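Local coordinates for In2-1 family protein, glutathione transferase lambda3 (Populus trichocarpa, PDB 4PQI), which probably acts as a glutathione-dependent thiol transferase of the plant Lambda class, binding glutathione on its thioredoxin-like domain, at residues 100-105 and 175-180; 112-115 and 120-123; 135-140 and 151-156; 158-163 and 168-173; 184-189 and 210-215. All blocks are in the same frame, centred on the assembly; numbering follows the deposited sequence.

Interaction 1 (100-105 and 175-180); sequences LIKYLE and FSLVDI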
# COMPACT_ATOMS: atom_id res chain seq x y z
N LEU A 100 -8.07 2.71 6.87
CA LEU A 100 -7.65 4.08 6.61
C LEU A 100 -7.87 4.50 5.15
O LEU A 100 -8.33 5.62 4.89
CB LEU A 100 -6.19 4.32 7.07
CG LEU A 100 -5.94 4.28 8.59
CD1 LEU A 100 -4.45 4.37 8.92
CD2 LEU A 100 -6.69 5.39 9.29
N ILE A 101 -7.57 3.64 4.18
CA ILE A 101 -7.77 4.05 2.79
C ILE A 101 -9.26 4.19 2.48
O ILE A 101 -9.69 5.06 1.70
CB ILE A 101 -7.02 3.14 1.78
CG1 ILE A 101 -7.57 1.71 1.76
CG2 ILE A 101 -5.51 3.13 2.09
CD1 ILE A 101 -6.87 0.83 0.72
N LYS A 102 -10.05 3.37 3.14
CA LYS A 102 -11.50 3.49 3.02
C LYS A 102 -12.01 4.79 3.60
O LYS A 102 -12.95 5.40 3.07
CB LYS A 102 -12.18 2.32 3.72
CG LYS A 102 -12.33 1.10 2.83
CD LYS A 102 -12.50 -0.13 3.68
CE LYS A 102 -12.87 -1.34 2.84
NZ LYS A 102 -12.78 -2.60 3.64
N TYR A 103 -11.37 5.22 4.69
CA TYR A 103 -11.78 6.43 5.41
C TYR A 103 -11.41 7.71 4.65
O TYR A 103 -12.20 8.68 4.59
CB TYR A 103 -11.15 6.41 6.80
CG TYR A 103 -11.48 7.58 7.70
CD1 TYR A 103 -12.80 7.98 7.92
CD2 TYR A 103 -10.48 8.25 8.38
CE1 TYR A 103 -13.09 9.04 8.77
CE2 TYR A 103 -10.76 9.30 9.23
CZ TYR A 103 -12.06 9.69 9.43
OH TYR A 103 -12.33 10.75 10.28
N LEU A 104 -10.20 7.73 4.07
CA LEU A 104 -9.81 8.81 3.17
C LEU A 104 -10.82 8.91 2.03
O LEU A 104 -11.29 10.01 1.72
CB LEU A 104 -8.40 8.60 2.63
CG LEU A 104 -7.25 8.72 3.65
CD1 LEU A 104 -5.88 8.93 2.96
CD2 LEU A 104 -7.54 9.85 4.63
N GLU A 105 -11.16 7.78 1.42
CA GLU A 105 -12.14 7.78 0.32
C GLU A 105 -13.57 8.20 0.70
O GLU A 105 -14.26 8.85 -0.10
CB GLU A 105 -12.14 6.43 -0.42
CG GLU A 105 -13.27 6.24 -1.47
CD GLU A 105 -13.15 7.15 -2.70
OE1 GLU A 105 -12.06 7.74 -2.94
OE2 GLU A 105 -14.15 7.27 -3.45
N PHE A 175 -8.59 3.26 -11.77
CA PHE A 175 -7.71 3.00 -10.63
C PHE A 175 -8.54 3.13 -9.34
O PHE A 175 -9.35 4.07 -9.20
CB PHE A 175 -6.57 4.02 -10.67
CG PHE A 175 -5.50 3.83 -9.63
CD1 PHE A 175 -4.78 2.65 -9.55
CD2 PHE A 175 -5.17 4.88 -8.77
CE1 PHE A 175 -3.78 2.50 -8.61
CE2 PHE A 175 -4.17 4.73 -7.83
CZ PHE A 175 -3.47 3.54 -7.74
N SER A 176 -8.34 2.21 -8.40
CA SER A 176 -9.14 2.21 -7.17
C SER A 176 -8.36 1.79 -5.91
O SER A 176 -7.18 1.43 -5.98
CB SER A 176 -10.35 1.26 -7.33
OG SER A 176 -9.94 -0.09 -7.18
N LEU A 177 -9.06 1.81 -4.78
CA LEU A 177 -8.51 1.35 -3.50
C LEU A 177 -7.98 -0.10 -3.56
O LEU A 177 -7.03 -0.45 -2.83
CB LEU A 177 -9.55 1.49 -2.38
CG LEU A 177 -9.99 2.91 -2.02
CD1 LEU A 177 -10.95 2.93 -0.82
CD2 LEU A 177 -8.77 3.81 -1.76
N VAL A 178 -8.58 -0.92 -4.42
CA VAL A 178 -8.18 -2.32 -4.56
C VAL A 178 -6.77 -2.43 -5.12
O VAL A 178 -5.92 -3.12 -4.54
CB VAL A 178 -9.18 -3.13 -5.42
CG1 VAL A 178 -8.78 -4.59 -5.44
CG2 VAL A 178 -10.59 -3.00 -4.87
N ASP A 179 -6.51 -1.76 -6.24
CA ASP A 179 -5.17 -1.66 -6.80
C ASP A 179 -4.17 -1.19 -5.74
O ASP A 179 -3.11 -1.78 -5.58
CB ASP A 179 -5.15 -0.71 -8.00
CG ASP A 179 -6.22 -1.06 -9.02
OD1 ASP A 179 -6.14 -2.16 -9.60
OD2 ASP A 179 -7.15 -0.23 -9.24
N ILE A 180 -4.54 -0.14 -5.02
CA ILE A 180 -3.69 0.44 -3.98
C ILE A 180 -3.39 -0.55 -2.86
O ILE A 180 -2.27 -0.59 -2.34
CB ILE A 180 -4.35 1.73 -3.42
CG1 ILE A 180 -4.45 2.77 -4.54
CG2 ILE A 180 -3.60 2.25 -2.16
CD1 ILE A 180 -5.23 4.02 -4.22

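Interaction 2 (112-115 and 120-123); sequences SLLP and KKEF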
# COMPACT_ATOMS: atom_id res chain seq x y z
N SER A 112 -12.34 10.23 -6.91
CA SER A 112 -12.86 8.97 -6.40
C SER A 112 -11.88 7.81 -6.59
O SER A 112 -11.25 7.68 -7.63
CB SER A 112 -14.19 8.64 -7.09
OG SER A 112 -15.06 7.94 -6.22
N LEU A 113 -11.75 6.99 -5.55
CA LEU A 113 -10.97 5.76 -5.64
C LEU A 113 -11.84 4.51 -5.43
O LEU A 113 -11.33 3.42 -5.18
CB LEU A 113 -9.80 5.79 -4.64
CG LEU A 113 -8.64 6.70 -5.09
CD1 LEU A 113 -7.60 6.85 -3.99
CD2 LEU A 113 -8.00 6.16 -6.37
N LEU A 114 -13.16 4.69 -5.50
CA LEU A 114 -14.10 3.57 -5.59
C LEU A 114 -15.17 3.97 -6.60
O LEU A 114 -15.73 5.06 -6.51
CB LEU A 114 -14.76 3.26 -4.24
CG LEU A 114 -13.95 2.45 -3.22
CD1 LEU A 114 -14.71 2.36 -1.92
CD2 LEU A 114 -13.64 1.05 -3.75
N PRO A 115 -15.45 3.09 -7.58
CA PRO A 115 -16.46 3.42 -8.59
C PRO A 115 -17.85 3.25 -8.00
O PRO A 115 -17.97 2.72 -6.90
CB PRO A 115 -16.21 2.37 -9.67
CG PRO A 115 -15.69 1.20 -8.93
CD PRO A 115 -14.86 1.76 -7.80
N LYS A 120 -19.10 -3.68 -9.20
CA LYS A 120 -17.70 -3.39 -8.93
C LYS A 120 -17.45 -3.21 -7.43
O LYS A 120 -16.44 -3.69 -6.90
CB LYS A 120 -17.27 -2.17 -9.73
CG LYS A 120 -17.41 -2.38 -11.22
CD LYS A 120 -16.74 -1.27 -11.99
CE LYS A 120 -16.79 -1.55 -13.48
NZ LYS A 120 -15.89 -0.64 -14.22
N LYS A 121 -18.39 -2.55 -6.75
CA LYS A 121 -18.35 -2.39 -5.29
C LYS A 121 -18.31 -3.74 -4.59
O LYS A 121 -17.56 -3.92 -3.63
CB LYS A 121 -19.58 -1.62 -4.80
CG LYS A 121 -19.70 -0.18 -5.28
CD LYS A 121 -19.00 0.81 -4.35
CE LYS A 121 -19.75 0.97 -3.03
NZ LYS A 121 -19.13 2.02 -2.16
N GLU A 122 -19.14 -4.67 -5.05
CA GLU A 122 -19.11 -6.02 -4.49
C GLU A 122 -17.80 -6.77 -4.72
O GLU A 122 -17.28 -7.43 -3.81
CB GLU A 122 -20.30 -6.85 -4.97
CG GLU A 122 -21.52 -6.64 -4.11
CD GLU A 122 -21.16 -6.57 -2.63
OE1 GLU A 122 -20.71 -7.61 -2.08
OE2 GLU A 122 -21.31 -5.49 -2.02
N PHE A 123 -17.27 -6.71 -5.94
CA PHE A 123 -15.99 -7.35 -6.23
C PHE A 123 -14.88 -6.74 -5.40
O PHE A 123 -13.93 -7.44 -5.03
CB PHE A 123 -15.62 -7.20 -7.70
CG PHE A 123 -14.61 -8.20 -8.16
CD1 PHE A 123 -14.81 -9.55 -7.92
CD2 PHE A 123 -13.47 -7.80 -8.85
CE1 PHE A 123 -13.90 -10.49 -8.35
CE2 PHE A 123 -12.55 -8.76 -9.29
CZ PHE A 123 -12.76 -10.09 -9.04

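Interaction 3 (135-140 and 151-156); sequences NGTVYT and GPAFDH. Unlike the reference sequence in segment 151-156: His156 (reference Tyr).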
# COMPACT_ATOMS: atom_id res chain seq x y z
N ASN A 135 -1.31 -12.30 1.20
CA ASN A 135 -0.04 -12.10 1.89
C ASN A 135 0.36 -13.35 2.65
O ASN A 135 1.52 -13.75 2.63
CB ASN A 135 -0.10 -10.91 2.84
CG ASN A 135 -0.11 -9.59 2.11
OD1 ASN A 135 0.24 -9.52 0.93
ND2 ASN A 135 -0.52 -8.53 2.81
N GLY A 136 -0.63 -13.98 3.29
CA GLY A 136 -0.41 -15.19 4.06
C GLY A 136 0.17 -16.30 3.21
O GLY A 136 1.06 -17.04 3.64
N THR A 137 -0.34 -16.43 2.00
CA THR A 137 0.06 -17.50 1.11
C THR A 137 1.49 -17.29 0.59
O THR A 137 2.33 -18.19 0.72
CB THR A 137 -0.93 -17.67 -0.07
OG1 THR A 137 -2.24 -17.93 0.44
CG2 THR A 137 -0.51 -18.82 -0.95
N VAL A 138 1.76 -16.12 0.00
CA VAL A 138 3.06 -15.87 -0.63
C VAL A 138 4.20 -15.76 0.40
O VAL A 138 5.27 -16.33 0.20
CB VAL A 138 3.07 -14.64 -1.56
CG1 VAL A 138 4.41 -14.52 -2.27
CG2 VAL A 138 1.96 -14.72 -2.59
N TYR A 139 3.96 -15.04 1.49
CA TYR A 139 5.01 -14.83 2.49
C TYR A 139 5.39 -16.09 3.27
O TYR A 139 6.41 -16.12 3.96
CB TYR A 139 4.67 -13.66 3.42
CG TYR A 139 4.93 -12.31 2.79
CD1 TYR A 139 6.19 -11.73 2.85
CD2 TYR A 139 3.93 -11.62 2.11
CE1 TYR A 139 6.44 -10.49 2.28
CE2 TYR A 139 4.17 -10.38 1.52
CZ TYR A 139 5.43 -9.83 1.61
OH TYR A 139 5.70 -8.60 1.04
N THR A 140 4.58 -17.14 3.15
CA THR A 140 4.92 -18.42 3.77
C THR A 140 5.39 -19.44 2.73
O THR A 140 5.49 -20.63 3.02
CB THR A 140 3.72 -19.01 4.55
OG1 THR A 140 2.60 -19.17 3.67
CG2 THR A 140 3.33 -18.10 5.69
N GLY A 151 2.31 -19.60 -6.49
CA GLY A 151 1.60 -19.53 -7.76
C GLY A 151 0.09 -19.33 -7.68
O GLY A 151 -0.44 -18.44 -8.34
N PRO A 152 -0.61 -20.15 -6.88
CA PRO A 152 -2.07 -20.03 -6.79
C PRO A 152 -2.53 -18.64 -6.34
O PRO A 152 -3.62 -18.20 -6.73
CB PRO A 152 -2.43 -21.09 -5.74
CG PRO A 152 -1.38 -22.15 -5.93
CD PRO A 152 -0.12 -21.36 -6.18
N ALA A 153 -1.72 -17.96 -5.55
CA ALA A 153 -2.09 -16.63 -5.08
C ALA A 153 -1.94 -15.58 -6.18
O ALA A 153 -2.80 -14.72 -6.35
CB ALA A 153 -1.31 -16.25 -3.81
N PHE A 154 -0.86 -15.65 -6.96
CA PHE A 154 -0.75 -14.79 -8.14
C PHE A 154 -1.78 -15.16 -9.21
O PHE A 154 -2.26 -14.29 -9.95
CB PHE A 154 0.68 -14.78 -8.70
CG PHE A 154 1.67 -14.15 -7.77
CD1 PHE A 154 1.66 -12.77 -7.55
CD2 PHE A 154 2.58 -14.94 -7.06
CE1 PHE A 154 2.57 -12.18 -6.66
CE2 PHE A 154 3.49 -14.36 -6.19
CZ PHE A 154 3.48 -12.98 -5.98
N ASP A 155 -2.13 -16.44 -9.30
CA ASP A 155 -3.16 -16.88 -10.25
C ASP A 155 -4.50 -16.25 -9.87
O ASP A 155 -5.26 -15.82 -10.72
CB ASP A 155 -3.28 -18.41 -10.27
CG ASP A 155 -2.19 -19.09 -11.07
OD1 ASP A 155 -1.30 -18.40 -11.61
OD2 ASP A 155 -2.20 -20.35 -11.14
N HIS A 156 -4.78 -16.19 -8.57
CA HIS A 156 -6.01 -15.57 -8.10
C HIS A 156 -6.07 -14.11 -8.57
O HIS A 156 -7.10 -13.65 -9.06
CB HIS A 156 -6.13 -15.68 -6.58
CG HIS A 156 -7.55 -15.70 -6.09
ND1 HIS A 156 -8.44 -16.69 -6.45
CD2 HIS A 156 -8.23 -14.85 -5.30
CE1 HIS A 156 -9.61 -16.45 -5.89
NE2 HIS A 156 -9.51 -15.34 -5.18

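Interaction 4 (158-163 and 168-173); sequences ENALHK and PFFLGK. With CA (calcium ion), chain D.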
# COMPACT_ATOMS: atom_id res chain seq x y z
N GLU A 158 -4.38 -12.82 -11.19
CA GLU A 158 -4.50 -12.90 -12.65
C GLU A 158 -5.96 -13.11 -13.07
O GLU A 158 -6.49 -12.41 -13.95
CB GLU A 158 -3.61 -14.02 -13.21
CG GLU A 158 -3.72 -14.25 -14.72
CD GLU A 158 -3.20 -13.08 -15.52
OE1 GLU A 158 -2.56 -12.18 -14.93
OE2 GLU A 158 -3.43 -13.03 -16.74
N ASN A 159 -6.61 -14.09 -12.44
CA ASN A 159 -7.99 -14.40 -12.78
C ASN A 159 -8.98 -13.29 -12.39
O ASN A 159 -9.89 -12.97 -13.16
CB ASN A 159 -8.38 -15.77 -12.23
CG ASN A 159 -7.70 -16.91 -12.99
OD1 ASN A 159 -7.74 -16.94 -14.21
ND2 ASN A 159 -7.05 -17.81 -12.28
N ALA A 160 -8.77 -12.69 -11.22
CA ALA A 160 -9.56 -11.54 -10.79
C ALA A 160 -9.52 -10.42 -11.84
O ALA A 160 -10.55 -9.78 -12.10
CB ALA A 160 -9.06 -11.00 -9.42
N LEU A 161 -8.36 -10.21 -12.46
CA LEU A 161 -8.21 -9.17 -13.48
C LEU A 161 -8.97 -9.44 -14.78
O LEU A 161 -9.10 -8.55 -15.63
CB LEU A 161 -6.73 -8.88 -13.77
CG LEU A 161 -6.02 -8.09 -12.66
CD1 LEU A 161 -4.52 -8.24 -12.77
CD2 LEU A 161 -6.44 -6.60 -12.67
N HIS A 162 -9.47 -10.66 -14.95
CA HIS A 162 -10.33 -11.00 -16.09
C HIS A 162 -11.81 -10.69 -15.84
O HIS A 162 -12.64 -10.82 -16.74
CB HIS A 162 -10.19 -12.49 -16.46
CG HIS A 162 -8.99 -12.80 -17.30
ND1 HIS A 162 -9.01 -12.76 -18.67
CD2 HIS A 162 -7.73 -13.15 -16.95
CE1 HIS A 162 -7.82 -13.08 -19.14
NE2 HIS A 162 -7.02 -13.31 -18.12
N LYS A 163 -12.16 -10.28 -14.62
CA LYS A 163 -13.57 -10.06 -14.28
C LYS A 163 -14.18 -8.86 -15.06
O LYS A 163 -15.20 -8.98 -15.73
CB LYS A 163 -13.73 -9.91 -12.76
CG LYS A 163 -15.15 -9.60 -12.28
CD LYS A 163 -15.89 -10.85 -11.87
CE LYS A 163 -17.15 -10.50 -11.08
NZ LYS A 163 -17.80 -11.72 -10.51
N PRO A 168 -7.57 -2.14 -17.24
CA PRO A 168 -6.52 -3.00 -16.69
C PRO A 168 -6.49 -3.13 -15.17
O PRO A 168 -5.67 -3.90 -14.65
CB PRO A 168 -5.25 -2.31 -17.18
CG PRO A 168 -5.60 -0.88 -17.13
CD PRO A 168 -7.05 -0.80 -17.55
N PHE A 169 -7.33 -2.39 -14.45
CA PHE A 169 -7.29 -2.39 -13.00
C PHE A 169 -8.24 -3.46 -12.45
O PHE A 169 -9.06 -4.00 -13.19
CB PHE A 169 -7.61 -1.00 -12.43
CG PHE A 169 -6.73 0.09 -12.98
CD1 PHE A 169 -5.40 0.18 -12.60
CD2 PHE A 169 -7.24 1.03 -13.86
CE1 PHE A 169 -4.58 1.18 -13.12
CE2 PHE A 169 -6.43 2.04 -14.37
CZ PHE A 169 -5.10 2.12 -14.00
N PHE A 170 -8.13 -3.78 -11.16
CA PHE A 170 -9.00 -4.81 -10.60
C PHE A 170 -10.49 -4.55 -10.84
O PHE A 170 -11.25 -5.48 -11.10
CB PHE A 170 -8.73 -5.06 -9.12
CG PHE A 170 -7.46 -5.83 -8.86
CD1 PHE A 170 -7.38 -7.18 -9.18
CD2 PHE A 170 -6.36 -5.22 -8.27
CE1 PHE A 170 -6.23 -7.90 -8.94
CE2 PHE A 170 -5.19 -5.93 -8.03
CZ PHE A 170 -5.12 -7.27 -8.37
N LEU A 171 -10.91 -3.29 -10.79
CA LEU A 171 -12.31 -2.99 -11.05
C LEU A 171 -12.54 -2.46 -12.47
O LEU A 171 -13.59 -1.89 -12.76
CB LEU A 171 -12.86 -2.04 -9.99
CG LEU A 171 -12.65 -2.51 -8.54
CD1 LEU A 171 -13.17 -1.45 -7.56
CD2 LEU A 171 -13.32 -3.86 -8.31
N GLY A 172 -11.57 -2.66 -13.35
CA GLY A 172 -11.74 -2.30 -14.75
C GLY A 172 -11.12 -0.99 -15.18
O GLY A 172 -9.91 -0.79 -15.07
N LYS A 173 -11.96 -0.09 -15.66
CA LYS A 173 -11.55 1.21 -16.18
C LYS A 173 -10.74 2.07 -15.20
O LYS A 173 -9.69 2.61 -15.55
CB LYS A 173 -12.81 1.96 -16.64
CG LYS A 173 -12.60 3.29 -17.33
CD LYS A 173 -13.92 3.75 -17.95
CE LYS A 173 -14.08 5.27 -17.90
NZ LYS A 173 -14.15 5.80 -16.50
CA CA D . -13.23 -11.07 -19.01
O HOH W 1 -11.37 -7.22 -13.09
O HOH W 2 -9.28 -5.79 -14.85
O HOH W 3 -10.95 -11.26 -20.13
O HOH W 4 -15.14 -11.05 -17.86
O HOH W 5 -14.42 -12.30 -20.72

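Interaction 5 (184-189 and 210-215); sequences PFVERL and AWIEEV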
# COMPACT_ATOMS: atom_id res chain seq x y z
N PRO A 184 1.63 -2.44 -3.06
CA PRO A 184 2.88 -2.42 -2.29
C PRO A 184 3.46 -3.82 -2.07
O PRO A 184 4.69 -3.99 -1.97
CB PRO A 184 2.45 -1.83 -0.93
CG PRO A 184 1.20 -1.06 -1.23
CD PRO A 184 0.51 -1.88 -2.28
N PHE A 185 2.59 -4.81 -2.01
CA PHE A 185 3.04 -6.17 -1.73
C PHE A 185 3.51 -6.86 -3.01
O PHE A 185 4.55 -7.53 -3.03
CB PHE A 185 1.95 -6.95 -0.97
CG PHE A 185 1.70 -6.40 0.41
CD1 PHE A 185 2.51 -6.80 1.48
CD2 PHE A 185 0.71 -5.45 0.64
CE1 PHE A 185 2.31 -6.26 2.76
CE2 PHE A 185 0.51 -4.92 1.91
CZ PHE A 185 1.30 -5.33 2.97
N VAL A 186 2.77 -6.64 -4.10
CA VAL A 186 3.18 -7.16 -5.39
C VAL A 186 4.52 -6.55 -5.80
O VAL A 186 5.40 -7.27 -6.28
CB VAL A 186 2.11 -6.93 -6.49
CG1 VAL A 186 2.67 -7.28 -7.89
CG2 VAL A 186 0.85 -7.74 -6.18
N GLU A 187 4.68 -5.24 -5.59
CA GLU A 187 5.95 -4.53 -5.82
C GLU A 187 7.13 -5.25 -5.16
O GLU A 187 8.13 -5.58 -5.82
CB GLU A 187 5.84 -3.08 -5.28
CG GLU A 187 7.17 -2.32 -5.12
CD GLU A 187 7.04 -0.96 -4.38
OE1 GLU A 187 5.90 -0.42 -4.24
OE2 GLU A 187 8.08 -0.43 -3.94
N ARG A 188 7.02 -5.49 -3.86
CA ARG A 188 8.11 -6.09 -3.11
C ARG A 188 8.30 -7.57 -3.46
O ARG A 188 9.41 -8.04 -3.62
CB ARG A 188 7.88 -5.92 -1.61
CG ARG A 188 7.96 -4.48 -1.17
CD ARG A 188 7.31 -4.27 0.19
NE ARG A 188 7.57 -2.93 0.70
CZ ARG A 188 6.98 -1.83 0.22
NH1 ARG A 188 6.11 -1.93 -0.78
NH2 ARG A 188 7.27 -0.64 0.74
N LEU A 189 7.19 -8.29 -3.59
CA LEU A 189 7.24 -9.71 -3.94
C LEU A 189 7.89 -9.92 -5.30
O LEU A 189 8.70 -10.83 -5.48
CB LEU A 189 5.84 -10.34 -3.88
CG LEU A 189 5.28 -10.49 -2.45
CD1 LEU A 189 3.82 -10.92 -2.50
CD2 LEU A 189 6.11 -11.47 -1.60
N ALA A 210 0.22 -6.39 -17.17
CA ALA A 210 -0.38 -5.14 -17.63
C ALA A 210 -0.74 -4.26 -16.44
O ALA A 210 -0.53 -3.05 -16.47
CB ALA A 210 -1.62 -5.42 -18.47
N TRP A 211 -1.29 -4.89 -15.41
CA TRP A 211 -1.65 -4.21 -14.17
C TRP A 211 -0.45 -3.50 -13.52
O TRP A 211 -0.53 -2.31 -13.20
CB TRP A 211 -2.29 -5.21 -13.20
CG TRP A 211 -2.71 -4.60 -11.91
CD1 TRP A 211 -3.81 -3.83 -11.68
CD2 TRP A 211 -2.03 -4.72 -10.66
NE1 TRP A 211 -3.86 -3.46 -10.36
CE2 TRP A 211 -2.77 -3.99 -9.71
CE3 TRP A 211 -0.86 -5.37 -10.24
CZ2 TRP A 211 -2.39 -3.89 -8.37
CZ3 TRP A 211 -0.48 -5.27 -8.91
CH2 TRP A 211 -1.25 -4.55 -7.99
N ILE A 212 0.66 -4.22 -13.34
CA ILE A 212 1.87 -3.62 -12.76
C ILE A 212 2.35 -2.41 -13.58
O ILE A 212 2.65 -1.35 -13.03
CB ILE A 212 3.01 -4.64 -12.60
CG1 ILE A 212 2.62 -5.70 -11.58
CG2 ILE A 212 4.30 -3.96 -12.13
CD1 ILE A 212 3.52 -6.91 -11.56
N GLU A 213 2.39 -2.58 -14.90
CA GLU A 213 2.79 -1.52 -15.80
C GLU A 213 1.88 -0.30 -15.67
O GLU A 213 2.35 0.83 -15.64
CB GLU A 213 2.76 -2.03 -17.24
CG GLU A 213 3.46 -1.16 -18.25
CD GLU A 213 3.51 -1.83 -19.62
OE1 GLU A 213 3.22 -3.05 -19.70
OE2 GLU A 213 3.84 -1.14 -20.60
N GLU A 214 0.57 -0.53 -15.58
CA GLU A 214 -0.37 0.58 -15.59
C GLU A 214 -0.41 1.30 -14.24
O GLU A 214 -0.55 2.53 -14.19
CB GLU A 214 -1.77 0.11 -15.98
CG GLU A 214 -1.87 -0.40 -17.43
CD GLU A 214 -1.91 0.72 -18.46
OE1 GLU A 214 -2.03 1.90 -18.08
OE2 GLU A 214 -1.81 0.41 -19.66
N VAL A 215 -0.29 0.56 -13.15
CA VAL A 215 -0.23 1.19 -11.83
C VAL A 215 1.05 2.03 -11.76
O VAL A 215 1.06 3.15 -11.23
CB VAL A 215 -0.32 0.15 -10.67
CG1 VAL A 215 0.10 0.77 -9.33
CG2 VAL A 215 -1.73 -0.42 -10.60

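Interaction 1 (100-105 and 175-180)
Glu105 OE1 is gripped by several groups, Lys54 NZ and the backbone N of Leu113, with OE2 held by Ser112 OG, while the stem of this glutamate packs on Leu177, CB lying 3.7 Å from Leu177 CD1. A glutamate suits this place because its methylenes can face a leucine while its charge reaches past it. Leu177 is the side chain on which Ile101, Lys102 and Glu105 converge, its CD1 lying 3.5 Å from Ile101 O. Ile101 passes Leu177 in the opposite direction; with CG1 set between the backbone N and the carbonyl carbon (chi1 65°), its CD1 comes 3.8 Å from Leu177 O. The helix carrying Leu177 starts with a capping box: Ser176 OG accepts from Val178 N, and Asp179 OD2, through its anti lone pair, accepts from Ser176 N at 2.8 Å. Such a box opens the core helix of many glutathione transferases. The contact itself is apolar, and the polar bonds are made to the neighbouring loop and within the capping box.

Interaction 2 (112-115 and 120-123)
Pro115 sets the rim of its ring against the base of Lys120, CG lying 3.8 Å from Lys120 CB and also close to Lys120 CD. The two side chains meet at a slant, and only the aliphatic part of the lysine takes part. From CG outward Lys120 runs extended and leads its charge away from the proline: NZ forms a salt bridge with Asp166 and a hydrogen bond with Leu171 O. The residue thus serves twice, as an aliphatic chain beside the ring and as a cation beyond it, where its side chain is about 9 Å from a bound calcium ion. Lys121 behaves differently. Its chain folds at chi2 (-89°) and again at chi3 (-71°), which curls it back over the loop and brings CD to 3.3 Å from Pro115 O. The ammonium end then passes near Leu114, whose CD1 is 4.4 Å from Lys121 NZ. A long, flexible chain suits this exposed edge, and a rigid proline suits a loop about to turn into a helix. Pro115 also touches Leu171, and Leu114 touches Leu177. The arrangement belongs to the linker of the glutathione transferase fold, where the chain leaves helix 97-107 and enters the first long helix, 118-139, of the all-helical domain.

Interaction 3 (135-140 and 151-156)
Val138 is the wedge between two helices of the glutathione transferase helical domain, its CG2 resting 3.8 Å from Ala153 CB and 3.9 Å from Phe154 CE2. The second methyl, CG1, reaches the same end of the ring at 4.0 Å from Phe154 CE2, so both branches of the valine are used, and the two side chains cross at about a right angle. Thr137 adds a third apolar contact, its CG2 lying 3.9 Å from Ala153 CB. At chi1 -59° its OG1 stands beside the backbone N, where it bonds to Lys133 O, and the methyl is left for the alanine. A small residue such as Ala153 suits a site where the axes of helices 135-139 and 151-156 approach to 9.0 Å, running closer to antiparallel than parallel at 140°. With Val138 cut back to an alanine, a gap is likely to open beside the end of the Phe154 ring, which could then shift. Farther out, Phe134 meets Phe154 edge-to-face, and Leu189 backs Val138 from helix 177-197. Past the valine, Thr140 OG1 donates to Gly136 O at 2.6 Å, in the carbonyl plane.

Interaction 4 (158-163 and 168-173)
Leu161 lays its CD2 over one face of the Phe170 ring, a CH-pi contact 4.1 Å from the centroid and 27° off the normal. This is the tight part: the same methyl touches Pro168 O at 3.4 Å, and Ala160 CB sits at the ring edge, 4.2 Å from Phe170 CD1. A branched leucine can cover a face and a backbone turn at once, whereas alanine is small enough to fit at the rim. Replacing Phe170 by an alanine would probably leave the Leu161 methyl without a ring to lie on and open a gap beside Trp211, which meets the ring from elsewhere. On the looser side, water takes over. One molecule lies between Ala160 O and Phe170 O, a second between Leu161 O and Phe169 O, joining the backbones where side chains do not. Beyond them His162 turns outward, and its carbonyl O binds a calcium ion at 2.4 Å; Asp165 and three waters are further ligands, and one of these waters also lies 2.9 Å from His162 ND1. This is the stretch linking helix 151-160 to helix 177-197 in the helical domain of the glutathione transferase fold, which here carries calcium ions and a type I turn from Phe169 to Gly172.

Interaction 5 (184-189 and 210-215)
Trp211 presents the edge of its indole to Val186, whose CB lies in the ring plane, 3.9 Å from Trp211 CZ3. Over one face stands Val215 CG2, 3.7 Å above the plane and displaced toward the rim; the ring of Phe170 meets the indole at about 55°. With CG anti to the backbone N (chi1 -179°), Trp211 swings its six-membered ring toward helix 177-197, while NE1 is hydrogen-bonded to Asp179. Ile212 completes the apolar patch, its CD1 lying 3.8 Å from Val186 CG1. A beta-branched valine suits the middle position, since one methyl, CG1, touches both the indole edge and the isoleucine tip. A second flat group is the Arg188 guanidinium, with Pro184 O at its edge: NH1 donates to that oxygen at 2.8 Å, tilted 29° from the carbonyl plane. The buried charge has further partners in Gln45 and Thr40 O. The helix is kinked at Pro184, where a proline has no N-H to give to the preceding turn. Phe185 packs on Pro42 and Phe43 of the glutathione pocket, as expected of the core helix of the glutathione transferase fold, which lies against the thioredoxin-like domain.

Helix 177-197 ties the set together, since interactions 1 and 5 both use it. Asp179 at its start joins three contacts: OD1 is 2.7 Å from Trp211 NE1 of interaction 5 and 3.0 Å from Phe170 N of interaction 4. Interaction 2 meets interaction 1 where Leu177 N lies 2.8 Å from Leu113 O. Interaction 3, 21 Å from interaction 1 between centres, reaches the same helix about midway, Val138 CG1 lying 3.6 Å from Leu189 CD2. Interactions 3 and 4 follow each other along helix 151-160. The glutathione lies about 9 Å from the Ile101 side chain of interaction 1, and Phe185 of interaction 5 packs on Phe43 of its pocket, whereas a calcium ion is bound at interaction 4.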